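Local coordinates for protein ATP-dependent RNA helicase HrpB (PDB 6EUD) that hydrolyses ATP to ADP and phosphate as a DEAH/RHA-type RNA helicase that binds single-stranded RNA, at residues Q197-A202 against F221-G226; L427-N432 against A492-G497. One frame throughout, in Å; residues are numbered along the deposited sequence. Where two conformers were deposited one is given.

Contact 1 of 2, residues Q197-A202 against F221-G226; sequences QRFDDA and FLPGVG
Phe199 meets Leu222 and Pro223 with the far end of its ring, an apolar example of how the start of a helix can lean on the loop that follows a strand. At the root, CB points toward the opposite segment, and CG stands anti to the backbone N (chi1 179°), beside the carbonyl carbon, which carries the ring out from the first turn of helix 199-213 toward Leu222 and Pro223. The contact is made by the outermost ring atoms, CE2 and CZ. Beyond CD2, CE2 lies 3.9 Å from CD2 of Leu222, and CZ is 4.0 Å from that same methyl. CZ also meets the proline, with CD of Pro223 4.2 Å away. Both partners approach the ring obliquely, and the proline comes from the direction opposite to the phenylalanine. Leu222 offers one branch only: CD1 continues the extended chain (chi2 172°), while CD2 forks off to meet the ring. No hydrogen bond crosses the interface, which is held by these van der Waals touches alone and buries little surface.

The same helix start carries a local salt bridge. Arg198 occupies the N-cap position of the helix, and its NH1 pairs with OD2 of Asp200 at 2.7 Å, although the hydrogen bond within the pair is bent and weak. Asp200 also packs against Arg230, Val231 and Gln234 of helix 225-236, whose N-cap position is Gly224. Around the ring, Leu193, Cys293 and Gln295 add further contacts. The contact, partly buried, thus belongs to the α/β fold of the C-terminal helicase domain, where strand 217-221 leads into helix 225-236, with helix 199-213 alongside and strand 287-302 contributing Cys293, which touches both Phe199 and Pro223.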
loop_
_atom_site.group_PDB
_atom_site.type_symbol
_atom_site.label_atom_id
_atom_site.label_comp_id
_atom_site.label_asym_id
_atom_site.label_seq_id
_atom_site.Cartn_x
_atom_site.Cartn_y
_atom_site.Cartn_z
ATOM N N GLN A 197 15.955 23.975 17.734
ATOM C CA GLN A 197 14.865 24.146 18.693
ATOM C C GLN A 197 13.938 22.933 18.653
ATOM O O GLN A 197 13.728 22.352 17.586
ATOM C CB GLN A 197 14.056 25.420 18.395
ATOM C CG GLN A 197 14.752 26.729 18.750
ATOM C CD GLN A 197 13.855 27.949 18.556
ATOM O OE1 GLN A 197 12.698 27.827 18.169
ATOM N NE2 GLN A 197 14.396 29.133 18.817
ATOM N N ARG A 198 13.376 22.561 19.806
ATOM C CA ARG A 198 12.335 21.538 19.845
ATOM C C ARG A 198 11.128 21.993 19.027
ATOM O O ARG A 198 10.930 23.189 18.829
ATOM C CB ARG A 198 11.902 21.244 21.280
ATOM C CG ARG A 198 13.053 20.956 22.218
ATOM C CD ARG A 198 12.562 20.706 23.630
ATOM N NE ARG A 198 11.757 19.499 23.682
ATOM C CZ ARG A 198 10.562 19.432 24.242
ATOM N NH1 ARG A 198 10.066 20.516 24.819
ATOM N NH2 ARG A 198 9.871 18.290 24.244
ATOM N N PHE A 199 10.315 21.048 18.557
ATOM C CA PHE A 199 9.102 21.411 17.836
ATOM C C PHE A 199 8.175 22.291 18.704
ATOM O O PHE A 199 7.777 23.376 18.273
ATOM C CB PHE A 199 8.367 20.148 17.349
ATOM C CG PHE A 199 7.075 20.426 16.618
ATOM C CD1 PHE A 199 7.083 20.834 15.280
ATOM C CD2 PHE A 199 5.845 20.271 17.263
ATOM C CE1 PHE A 199 5.893 21.086 14.598
ATOM C CE2 PHE A 199 4.644 20.513 16.585
ATOM C CZ PHE A 199 4.673 20.918 15.245
ATOM N N ASP A 200 7.863 21.849 19.925
ATOM C CA ASP A 200 6.874 22.550 20.745
ATOM C C ASP A 200 7.336 23.963 21.142
ATOM O O ASP A 200 6.527 24.898 21.136
ATOM C CB ASP A 200 6.504 21.734 22.006
ATOM C CG ASP A 200 7.702 21.431 22.913
ATOM O OD1 ASP A 200 8.833 21.899 22.648
ATOM O OD2 ASP A 200 7.502 20.734 23.929
ATOM N N ASP A 201 8.616 24.134 21.468
ATOM C CA ASP A 201 9.162 25.471 21.729
ATOM C C ASP A 201 9.088 26.363 20.495
ATOM O O ASP A 201 8.708 27.532 20.573
ATOM C CB ASP A 201 10.619 25.394 22.179
ATOM C CG ASP A 201 10.772 24.863 23.593
ATOM O OD1 ASP A 201 9.820 25.005 24.390
ATOM O OD2 ASP A 201 11.847 24.305 23.905
ATOM N N ALA A 202 9.476 25.807 19.353
ATOM C CA ALA A 202 9.517 26.574 18.128
ATOM C C ALA A 202 8.107 27.036 17.769
ATOM O O ALA A 202 7.918 28.200 17.422
ATOM C CB ALA A 202 10.142 25.753 16.991
ATOM N N PHE A 221 -2.904 24.738 14.005
ATOM C CA PHE A 221 -3.020 23.338 13.591
ATOM C C PHE A 221 -1.789 22.564 14.008
ATOM O O PHE A 221 -0.686 22.978 13.702
ATOM C CB PHE A 221 -3.221 23.215 12.070
ATOM C CG PHE A 221 -4.588 23.698 11.583
ATOM C CD1 PHE A 221 -4.737 24.956 10.983
ATOM C CD2 PHE A 221 -5.719 22.893 11.721
ATOM C CE1 PHE A 221 -5.992 25.402 10.525
ATOM C CE2 PHE A 221 -6.978 23.328 11.269
ATOM C CZ PHE A 221 -7.114 24.582 10.669
ATOM N N LEU A 222 -1.993 21.443 14.707
ATOM C CA LEU A 222 -0.915 20.572 15.175
ATOM C C LEU A 222 -1.193 19.117 14.769
ATOM O O LEU A 222 -2.327 18.784 14.411
ATOM C CB LEU A 222 -0.774 20.713 16.692
ATOM C CG LEU A 222 -0.270 22.112 17.034
ATOM C CD1 LEU A 222 -0.281 22.406 18.526
ATOM C CD2 LEU A 222 1.136 22.268 16.436
ATOM N N PRO A 223 -0.167 18.238 14.818
ATOM C CA PRO A 223 -0.381 16.862 14.336
ATOM C C PRO A 223 -1.280 15.995 15.235
ATOM O O PRO A 223 -2.030 15.167 14.717
ATOM C CB PRO A 223 1.036 16.275 14.305
ATOM C CG PRO A 223 1.974 17.476 14.321
ATOM C CD PRO A 223 1.252 18.492 15.139
ATOM N N GLY A 224 -1.191 16.158 16.550
ATOM C CA GLY A 224 -1.995 15.362 17.451
ATOM C C GLY A 224 -2.073 15.881 18.872
ATOM O O GLY A 224 -1.478 16.911 19.214
ATOM N N VAL A 225 -2.801 15.141 19.707
ATOM C CA VAL A 225 -3.063 15.522 21.084
ATOM C C VAL A 225 -1.806 15.788 21.899
ATOM O O VAL A 225 -1.706 16.794 22.617
ATOM C CB VAL A 225 -3.888 14.443 21.782
ATOM C CG1 VAL A 225 -4.128 14.813 23.267
ATOM C CG2 VAL A 225 -5.214 14.265 21.056
ATOM N N GLY A 226 -0.834 14.902 21.791
ATOM C CA GLY A 226 0.426 15.120 22.489
ATOM C C GLY A 226 1.060 16.459 22.152
ATOM O O GLY A 226 1.509 17.156 23.060
#

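Contact 2 of 2, residues L427-N432 against A492-G497; sequences LVSAKN and APLLAG
Leu494 reaches across to the end of helix 421-429 with a single methyl. Its CD2 lies 4.0 Å from CA of Ala430 and 3.9 Å from OG of Ser429, touching a backbone carbon on Ala430 and the hydroxyl of the preceding Ser429. The methyl of Ala430 is a little farther off, with CB 4.3 Å from CD2 of Leu494. CG of the leucine stands anti to its carbonyl carbon (chi1 -68°), a setting that leaves the forked end facing the other segment.

A water completes this shell on the polar side. It donates one hydrogen bond to OG of Ser429 at 2.7 Å and another to the carbonyl O of Leu494 at 2.8 Å, thereby tying a side chain to a helix backbone where no direct hydrogen bond exists. The hydroxyl in turn donates to the carbonyl O of Met426, one turn earlier, which helps to fix it.

Farther out, Thr438 of helix 433-447 packs on Leu494, and Glu435 packs on Ala430. That helix is begun by Asn432, whose OD1 caps the backbone N of Glu435, while the carboxylate of Glu435 binds the backbone N of Lys431. Helices 421-429 and 433-447 are thus consecutive, joined by a short linker, and between these segments the contact with helix 491-498 rests on one leucine and one bridging water. The all-helical surroundings are consistent with the helical-bundle (ratchet) domain of DEAH/RHA helicases.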
loop_
_atom_site.group_PDB
_atom_site.type_symbol
_atom_site.label_atom_id
_atom_site.label_comp_id
_atom_site.label_asym_id
_atom_site.label_seq_id
_atom_site.Cartn_x
_atom_site.Cartn_y
_atom_site.Cartn_z
ATOM N N LEU A 427 -12.102 -16.548 13.974
ATOM C CA LEU A 427 -13.428 -16.966 14.377
ATOM C C LEU A 427 -13.899 -18.212 13.624
ATOM O O LEU A 427 -14.393 -19.164 14.233
ATOM C CB LEU A 427 -14.416 -15.817 14.173
ATOM C CG LEU A 427 -14.335 -14.775 15.287
ATOM C CD1 LEU A 427 -14.953 -13.454 14.842
ATOM C CD2 LEU A 427 -15.011 -15.307 16.549
ATOM N N VAL A 428 -13.716 -18.191 12.304
ATOM C CA VAL A 428 -14.174 -19.245 11.407
ATOM C C VAL A 428 -13.338 -20.522 11.588
ATOM O O VAL A 428 -13.788 -21.612 11.290
ATOM C CB VAL A 428 -14.146 -18.726 9.914
ATOM C CG1 VAL A 428 -14.378 -19.819 8.910
ATOM C CG2 VAL A 428 -15.208 -17.667 9.699
ATOM N N SER A 429 -12.127 -20.392 12.110
ATOM C CA SER A 429 -11.273 -21.562 12.337
ATOM C C SER A 429 -11.601 -22.295 13.659
ATOM O O SER A 429 -11.100 -23.395 13.908
ATOM C CB SER A 429 -9.789 -21.151 12.322
ATOM O OG SER A 429 -9.413 -20.460 13.510
ATOM N N ALA A 430 -12.425 -21.683 14.503
ATOM C CA ALA A 430 -12.882 -22.342 15.718
ATOM C C ALA A 430 -13.603 -23.652 15.366
ATOM O O ALA A 430 -14.488 -23.667 14.514
ATOM C CB ALA A 430 -13.793 -21.413 16.517
ATOM N N LYS A 431 -13.212 -24.749 16.012
ATOM C CA LYS A 431 -13.737 -26.082 15.669
ATOM C C LYS A 431 -14.960 -26.460 16.491
ATOM O O LYS A 431 -15.679 -27.377 16.136
ATOM C CB LYS A 431 -12.660 -27.152 15.853
ATOM C CG LYS A 431 -11.553 -27.120 14.815
ATOM C CD LYS A 431 -12.086 -27.497 13.451
ATOM C CE LYS A 431 -10.983 -27.564 12.400
ATOM N NZ LYS A 431 -11.494 -28.035 11.074
ATOM N N ASN A 432 -15.187 -25.757 17.593
ATOM C CA ASN A 432 -16.385 -25.950 18.402
ATOM C C ASN A 432 -16.802 -24.631 19.062
ATOM O O ASN A 432 -16.116 -23.606 18.936
ATOM C CB ASN A 432 -16.154 -27.008 19.479
ATOM C CG ASN A 432 -14.964 -26.683 20.327
ATOM O OD1 ASN A 432 -14.972 -25.688 21.052
ATOM N ND2 ASN A 432 -13.921 -27.506 20.238
ATOM N N ALA A 492 -4.099 -19.783 22.145
ATOM C CA ALA A 492 -2.867 -19.886 21.348
ATOM C C ALA A 492 -3.074 -20.513 19.959
ATOM O O ALA A 492 -2.627 -19.945 18.985
ATOM C CB ALA A 492 -1.782 -20.652 22.113
ATOM N N PRO A 493 -3.740 -21.672 19.854
ATOM C CA PRO A 493 -3.887 -22.177 18.479
ATOM C C PRO A 493 -4.790 -21.309 17.577
ATOM O O PRO A 493 -4.519 -21.208 16.380
ATOM C CB PRO A 493 -4.478 -23.571 18.678
ATOM C CG PRO A 493 -5.122 -23.522 20.033
ATOM C CD PRO A 493 -4.300 -22.598 20.857
ATOM N N LEU A 494 -5.812 -20.669 18.135
ATOM C CA LEU A 494 -6.623 -19.704 17.375
ATOM C C LEU A 494 -5.798 -18.519 16.860
ATOM O O LEU A 494 -5.913 -18.110 15.700
ATOM C CB LEU A 494 -7.766 -19.192 18.248
ATOM C CG LEU A 494 -8.827 -20.241 18.593
ATOM C CD1 LEU A 494 -9.667 -19.732 19.733
ATOM C CD2 LEU A 494 -9.694 -20.529 17.384
ATOM N N LEU A 495 -4.968 -17.968 17.731
ATOM C CA LEU A 495 -4.073 -16.897 17.349
ATOM C C LEU A 495 -3.045 -17.337 16.315
ATOM O O LEU A 495 -2.783 -16.625 15.344
ATOM C CB LEU A 495 -3.332 -16.358 18.565
ATOM C CG LEU A 495 -3.928 -15.249 19.412
ATOM C CD1 LEU A 495 -2.811 -14.672 20.288
ATOM C CD2 LEU A 495 -4.583 -14.165 18.561
ATOM N N ALA A 496 -2.450 -18.502 16.562
ATOM C CA ALA A 496 -1.430 -19.079 15.688
ATOM C C ALA A 496 -1.858 -19.078 14.223
ATOM O O ALA A 496 -1.050 -18.787 13.353
ATOM C CB ALA A 496 -1.089 -20.507 16.131
ATOM N N GLY A 497 -3.125 -19.390 13.957
ATOM C CA GLY A 497 -3.627 -19.421 12.596
ATOM C C GLY A 497 -3.663 -18.048 11.944
ATOM O O GLY A 497 -3.144 -17.861 10.839
HETATM O O HOH W 1 -6.894 -19.382 13.430
#

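In the fold
Both segments of contact 1 precede those of contact 2 in the sequence. Their centres are 44 Å apart and their nearest atoms about 29 Å, and they share no helix, strand or sheet. Residues 197-202 and 221-226 belong to the C-terminal helicase domain, built round a mixed sheet. Residues 427-432 and 492-497 lie in the mainly helical region after it, just ahead of the β-rich part that starts at strand 503-506. Each is a small local contact away from the predicted ATP site; each is internal to one part of the protein, and neither bridges the two.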